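PDB 5L2P: arylesterase, which hydrolyses aromatic esters, p-nitrophenyl esters of fatty acids and organophosphates such as paraoxon, as a serine esterase of the GDXG lipolytic family. Local coordinates for residues E29-V34 with L116-K121; A85-S90 with V214-R219. All blocks are in the same frame, centred on the assembly; numbering follows the deposited sequence.

Overall arrangement
Contact 1 is a surface contact and contact 2 a buried one, yet their centres lie only about 7 Å apart and their segments alternate along the chain. In contact 1 helix 27-39 meets the loop between strand 108-112 and helix 124-138 through a charged pair; in contact 2 the loop after strand 77-81 meets helix 212-217 through stacked rings and aliphatic packing. The two are also joined directly, by Arg31 to the loop of contact 2 and by a probable backbone bond, Ala117 N to Trp86 O at 2.8 Å. Charge thus serves near the surface, and aromatic stacking serves deeper, nearer the probable nucleophile, Ser156.

Contact 1. Residues E29-V34 with L116-K121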
loop_
_atom_site.group_PDB
_atom_site.type_symbol
_atom_site.label_atom_id
_atom_site.label_comp_id
_atom_site.label_asym_id
_atom_site.label_seq_id
_atom_site.Cartn_x
_atom_site.Cartn_y
_atom_site.Cartn_z
ATOM N N GLU A 29 -15.136 3.757 36.045
ATOM C CA GLU A 29 -16.321 4.200 35.315
ATOM C C GLU A 29 -16.115 4.159 33.792
ATOM O O GLU A 29 -17.040 3.845 33.064
ATOM C CB GLU A 29 -16.759 5.590 35.762
ATOM C CG GLU A 29 -17.061 5.666 37.243
ATOM C CD GLU A 29 -18.081 4.625 37.697
ATOM O OE1 GLU A 29 -19.201 4.608 37.131
ATOM O OE2 GLU A 29 -17.762 3.816 38.606
ATOM N N ILE A 30 -14.899 4.453 33.333
ATOM C CA ILE A 30 -14.553 4.325 31.907
ATOM C C ILE A 30 -14.605 2.864 31.457
ATOM O O ILE A 30 -15.146 2.556 30.392
ATOM C CB ILE A 30 -13.175 4.956 31.579
ATOM C CG1 ILE A 30 -13.268 6.485 31.757
ATOM C CG2 ILE A 30 -12.742 4.628 30.149
ATOM C CD1 ILE A 30 -11.941 7.179 31.881
ATOM N N ARG A 31 -14.067 1.979 32.288
ATOM C CA ARG A 31 -14.130 0.536 32.035
ATOM C C ARG A 31 -15.582 0.105 31.829
ATOM O O ARG A 31 -15.930 -0.520 30.833
ATOM C CB ARG A 31 -13.469 -0.243 33.184
ATOM C CG ARG A 31 -13.628 -1.759 33.113
ATOM C CD ARG A 31 -12.943 -2.452 34.296
ATOM N NE ARG A 31 -11.512 -2.683 34.102
ATOM C CZ ARG A 31 -10.672 -3.058 35.065
ATOM N NH1 ARG A 31 -11.104 -3.199 36.307
ATOM N NH2 ARG A 31 -9.388 -3.271 34.806
ATOM N N GLN A 32 -16.430 0.468 32.774
ATOM C CA GLN A 32 -17.848 0.123 32.730
ATOM C C GLN A 32 -18.555 0.767 31.544
ATOM O O GLN A 32 -19.367 0.108 30.892
ATOM C CB GLN A 32 -18.501 0.554 34.047
ATOM C CG GLN A 32 -20.004 0.319 34.153
ATOM C CD GLN A 32 -20.537 0.614 35.541
ATOM O OE1 GLN A 32 -19.797 0.552 36.521
ATOM N NE2 GLN A 32 -21.823 0.932 35.631
ATOM N N LYS A 33 -18.270 2.034 31.253
ATOM C CA LYS A 33 -18.964 2.713 30.162
ATOM C C LYS A 33 -18.617 2.100 28.787
ATOM O O LYS A 33 -19.486 2.008 27.921
ATOM C CB LYS A 33 -18.639 4.195 30.152
ATOM C CG LYS A 33 -19.743 5.082 29.578
ATOM C CD LYS A 33 -19.459 6.567 29.851
ATOM C CE LYS A 33 -19.731 7.019 31.297
ATOM N NZ LYS A 33 -21.161 7.402 31.512
ATOM N N VAL A 34 -17.353 1.689 28.591
ATOM C CA VAL A 34 -16.957 1.029 27.380
ATOM C C VAL A 34 -17.545 -0.388 27.318
ATOM O O VAL A 34 -17.972 -0.849 26.256
ATOM C CB VAL A 34 -15.420 0.969 27.242
ATOM C CG1 VAL A 34 -15.000 0.078 26.040
ATOM C CG2 VAL A 34 -14.860 2.391 27.126
ATOM N N LEU A 116 -7.598 -9.086 34.476
ATOM C CA LEU A 116 -7.260 -7.906 33.699
ATOM C C LEU A 116 -6.257 -6.979 34.392
ATOM O O LEU A 116 -6.150 -6.963 35.635
ATOM C CB LEU A 116 -8.531 -7.093 33.414
ATOM C CG LEU A 116 -9.680 -7.847 32.738
ATOM C CD1 LEU A 116 -10.863 -6.926 32.546
ATOM C CD2 LEU A 116 -9.244 -8.425 31.401
ATOM N N ALA A 117 -5.524 -6.207 33.578
ATOM C CA ALA A 117 -4.685 -5.118 34.081
ATOM C C ALA A 117 -5.549 -3.874 34.314
ATOM O O ALA A 117 -6.667 -3.804 33.801
ATOM C CB ALA A 117 -3.597 -4.807 33.086
ATOM N N PRO A 118 -5.064 -2.896 35.102
ATOM C CA PRO A 118 -3.804 -2.842 35.840
ATOM C C PRO A 118 -3.724 -3.689 37.131
ATOM O O PRO A 118 -2.661 -3.762 37.734
ATOM C CB PRO A 118 -3.706 -1.356 36.205
ATOM C CG PRO A 118 -5.104 -0.942 36.436
ATOM C CD PRO A 118 -5.906 -1.716 35.409
ATOM N N GLU A 119 -4.812 -4.327 37.536
ATOM C CA GLU A 119 -4.809 -5.112 38.770
ATOM C C GLU A 119 -3.843 -6.287 38.617
ATOM O O GLU A 119 -3.029 -6.534 39.478
ATOM C CB GLU A 119 -6.220 -5.630 39.100
ATOM C CG GLU A 119 -7.228 -4.524 39.412
ATOM C CD GLU A 119 -8.009 -4.022 38.193
ATOM O OE1 GLU A 119 -7.512 -4.148 37.037
ATOM O OE2 GLU A 119 -9.106 -3.454 38.385
ATOM N N TYR A 120 -3.953 -7.016 37.519
ATOM C CA TYR A 120 -3.107 -8.170 37.258
ATOM C C TYR A 120 -2.369 -7.967 35.943
ATOM O O TYR A 120 -2.977 -7.900 34.864
ATOM C CB TYR A 120 -3.943 -9.429 37.188
ATOM C CG TYR A 120 -4.644 -9.731 38.478
ATOM C CD1 TYR A 120 -5.939 -9.224 38.726
ATOM C CD2 TYR A 120 -4.032 -10.507 39.464
ATOM C CE1 TYR A 120 -6.600 -9.503 39.901
ATOM C CE2 TYR A 120 -4.687 -10.781 40.654
ATOM C CZ TYR A 120 -5.973 -10.289 40.867
ATOM O OH TYR A 120 -6.635 -10.572 42.049
ATOM N N LYS A 121 -1.057 -7.840 36.050
ATOM C CA LYS A 121 -0.237 -7.504 34.921
ATOM C C LYS A 121 0.139 -8.764 34.158
ATOM O O LYS A 121 -0.056 -9.883 34.649
ATOM C CB LYS A 121 1.030 -6.775 35.371
ATOM C CG LYS A 121 0.776 -5.318 35.743
ATOM C CD LYS A 121 2.081 -4.549 35.845
ATOM C CE LYS A 121 1.813 -3.120 36.224
ATOM N NZ LYS A 121 1.510 -2.301 35.024
#
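The guanidinium of Arg31 and the carboxylate of Glu119 meet edge to edge, their planes only 16° apart, and Ala117 O lies at the guanidinium edge as well. Leu116 CB and Pro118 CD approach the same group obliquely. This is a bidentate, end-on salt bridge, and it ties helix 27-39, in the N-terminal part of the chain, to a loop of the alpha/beta-hydrolase fold that runs from strand 108-112 to helix 124-138.

Each terminal nitrogen takes one carboxylate oxygen. Arg31 NH1 donates to Glu119 OE2 over 2.9 Å, on the syn side but somewhat out of the carboxylate plane. The partner bond, from Arg31 NH2 to the syn lone pair of Glu119 OE1, measures 3.0 Å and is almost perfectly straight at 179°. Two parallel grips of this kind restrain rotation of the carboxylate against the guanidinium. The two side chains arrive from opposite directions: Arg31 leaves the helix with CG anti to its backbone nitrogen (chi1 173°) and bends at chi3, while Glu119 bends at its second torsion, which brings both oxygens to the arginine.

The third nitrogen of the arginine is used too, because NE donates to the carbonyl oxygen of Ile87 in the loop after strand 77-81. One side chain therefore links three parts of the fold, although the pair itself sits near the surface. The loop that receives it turns sharply, with a cis peptide bond before Pro118 and a backbone bond from Tyr120 N to Leu116 O. Elsewhere along it, Lys121 NZ bonds the carbonyl oxygens of Met216 and Ile218. Close beside the paired charges, the Pro118 ring brings its CD to 3.9 Å from Arg31 NH2.

Contact 2. Residues A85-S90 with V214-R219; sequences AWILGS and VKMYIR
Val214, in helix 212-217, sends CG2 to 4.0 Å from Trp86 CZ3, at the six-membered end of the indole; the two side chains lie alongside one another and point the same way. Two residues on, Met216 turns toward Ile87, and the contact is made near the root of its side chain, with CB 3.9 Å from Ile87 CG2. These side chains cross at about a right angle, and Met216 also packs on Phe27 of helix 27-39.

Tyr217, the last helical residue, carries most of the contact. With CG anti to the backbone nitrogen (chi1 -178°), its ring is laid flat over one face of the Trp86 indole. The tyrosine ring and the five-membered ring are face to face, their centroids 3.6 Å apart and their planes tilted by only 3°. Trp86 CB joins in through a CH-pi contact, 3.9 Å from the centroid of the Tyr217 ring and over its face. Ala125 and Val126 of helix 124-138 touch the same tyrosine.

The indole is held by more than the stack: its NE1 donates to Asn160 OD1, in the helix that follows Ser156, and Phe185 meets it edge-to-face. Trp86 lies just beyond the His82-Gly83-Gly84 motif, which probably forms the oxyanion hole, and its side chain is about 8 Å from that of Ser156. The stack thus lies beside the probable active site of a GDXG-family esterase, where the loop after strand 77-81 probably helps form the oxyanion hole.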
loop_
_atom_site.group_PDB
_atom_site.type_symbol
_atom_site.label_atom_id
_atom_site.label_comp_id
_atom_site.label_asym_id
_atom_site.label_seq_id
_atom_site.Cartn_x
_atom_site.Cartn_y
_atom_site.Cartn_z
ATOM N N ALA A 85 -8.162 -4.718 25.220
ATOM C CA ALA A 85 -6.861 -4.141 25.521
ATOM C C ALA A 85 -6.290 -4.541 26.876
ATOM O O ALA A 85 -5.576 -3.761 27.530
ATOM C CB ALA A 85 -6.929 -2.641 25.414
ATOM N N TRP A 86 -6.569 -5.780 27.277
ATOM C CA TRP A 86 -6.081 -6.338 28.538
ATOM C C TRP A 86 -6.593 -5.606 29.804
ATOM O O TRP A 86 -6.255 -6.041 30.901
ATOM C CB TRP A 86 -4.550 -6.390 28.570
ATOM C CG TRP A 86 -3.888 -7.036 27.423
ATOM C CD1 TRP A 86 -3.842 -8.379 27.137
ATOM C CD2 TRP A 86 -3.140 -6.397 26.405
ATOM N NE1 TRP A 86 -3.113 -8.616 25.981
ATOM C CE2 TRP A 86 -2.656 -7.414 25.517
ATOM C CE3 TRP A 86 -2.826 -5.082 26.143
ATOM C CZ2 TRP A 86 -1.873 -7.127 24.392
ATOM C CZ3 TRP A 86 -2.051 -4.799 25.035
ATOM C CH2 TRP A 86 -1.578 -5.817 24.174
ATOM N N ILE A 87 -7.400 -4.543 29.644
ATOM C CA ILE A 87 -7.830 -3.714 30.766
ATOM C C ILE A 87 -9.347 -3.610 30.949
ATOM O O ILE A 87 -9.817 -3.107 31.967
ATOM C CB ILE A 87 -7.258 -2.297 30.668
ATOM C CG1 ILE A 87 -7.662 -1.609 29.368
ATOM C CG2 ILE A 87 -5.746 -2.333 30.792
ATOM C CD1 ILE A 87 -7.291 -0.120 29.343
ATOM N N LEU A 88 -10.114 -4.061 29.956
ATOM C CA LEU A 88 -11.559 -4.102 30.066
ATOM C C LEU A 88 -12.149 -5.217 29.216
ATOM O O LEU A 88 -11.436 -6.018 28.673
ATOM C CB LEU A 88 -12.163 -2.752 29.713
ATOM C CG LEU A 88 -11.910 -2.141 28.336
ATOM C CD1 LEU A 88 -12.835 -2.678 27.239
ATOM C CD2 LEU A 88 -12.134 -0.635 28.522
ATOM N N GLY A 89 -13.477 -5.293 29.170
ATOM C CA GLY A 89 -14.191 -6.368 28.505
ATOM C C GLY A 89 -14.448 -7.537 29.439
ATOM O O GLY A 89 -13.899 -7.622 30.547
ATOM N N SER A 90 -15.269 -8.463 28.969
ATOM C CA SER A 90 -15.629 -9.629 29.765
ATOM C C SER A 90 -16.360 -10.651 28.894
ATOM O O SER A 90 -16.512 -10.454 27.681
ATOM C CB SER A 90 -16.554 -9.228 30.958
ATOM O OG SER A 90 -17.802 -8.767 30.487
ATOM N N VAL A 214 -0.826 -0.936 26.710
ATOM C CA VAL A 214 0.387 -1.731 26.884
ATOM C C VAL A 214 1.084 -1.368 28.201
ATOM O O VAL A 214 1.469 -2.239 28.926
ATOM C CB VAL A 214 1.356 -1.532 25.679
ATOM C CG1 VAL A 214 2.689 -2.251 25.889
ATOM C CG2 VAL A 214 0.715 -2.040 24.398
ATOM N N LYS A 215 1.239 -0.086 28.500
ATOM C CA LYS A 215 1.865 0.362 29.755
ATOM C C LYS A 215 1.169 -0.194 30.999
ATOM O O LYS A 215 1.817 -0.477 32.004
ATOM C CB LYS A 215 1.847 1.884 29.865
ATOM C CG LYS A 215 2.870 2.600 29.012
ATOM C CD LYS A 215 2.723 4.103 29.191
ATOM C CE LYS A 215 3.691 4.883 28.299
ATOM N NZ LYS A 215 5.055 4.980 28.903
ATOM N N MET A 216 -0.151 -0.332 30.928
ATOM C CA MET A 216 -0.946 -0.861 32.040
ATOM C C MET A 216 -0.792 -2.369 32.186
ATOM O O MET A 216 -0.814 -2.887 33.286
ATOM C CB MET A 216 -2.412 -0.525 31.825
ATOM C CG MET A 216 -2.657 0.963 31.780
ATOM S SD MET A 216 -3.273 1.540 33.360
ATOM C CE MET A 216 -5.020 1.177 33.147
ATOM N N TYR A 217 -0.611 -3.057 31.063
ATOM C CA TYR A 217 -0.533 -4.518 31.018
ATOM C C TYR A 217 0.858 -5.032 31.341
ATOM O O TYR A 217 0.985 -5.960 32.144
ATOM C CB TYR A 217 -0.997 -4.999 29.649
ATOM C CG TYR A 217 -1.015 -6.488 29.445
ATOM C CD1 TYR A 217 -1.650 -7.317 30.356
ATOM C CD2 TYR A 217 -0.415 -7.068 28.297
ATOM C CE1 TYR A 217 -1.673 -8.685 30.156
ATOM C CE2 TYR A 217 -0.435 -8.420 28.101
ATOM C CZ TYR A 217 -1.061 -9.227 29.028
ATOM O OH TYR A 217 -1.095 -10.595 28.836
ATOM N N ILE A 218 1.896 -4.422 30.757
ATOM C CA ILE A 218 3.279 -4.893 30.976
ATOM C C ILE A 218 3.882 -4.381 32.281
ATOM O O ILE A 218 3.452 -3.357 32.813
ATOM C CB ILE A 218 4.240 -4.578 29.797
ATOM C CG1 ILE A 218 4.453 -3.070 29.641
ATOM C CG2 ILE A 218 3.728 -5.247 28.523
ATOM C CD1 ILE A 218 5.528 -2.755 28.628
ATOM N N ARG A 219 4.865 -5.118 32.795
ATOM C CA ARG A 219 5.529 -4.773 34.057
ATOM C C ARG A 219 6.599 -3.717 33.831
ATOM O O ARG A 219 6.722 -2.769 34.582
ATOM C CB ARG A 219 6.152 -6.015 34.683
ATOM C CG ARG A 219 5.118 -7.070 35.063
ATOM C CD ARG A 219 5.745 -8.408 35.371
ATOM N NE ARG A 219 6.256 -9.034 34.154
ATOM C CZ ARG A 219 6.753 -10.253 34.102
ATOM N NH1 ARG A 219 6.814 -10.980 35.193
ATOM N NH2 ARG A 219 7.176 -10.744 32.955
#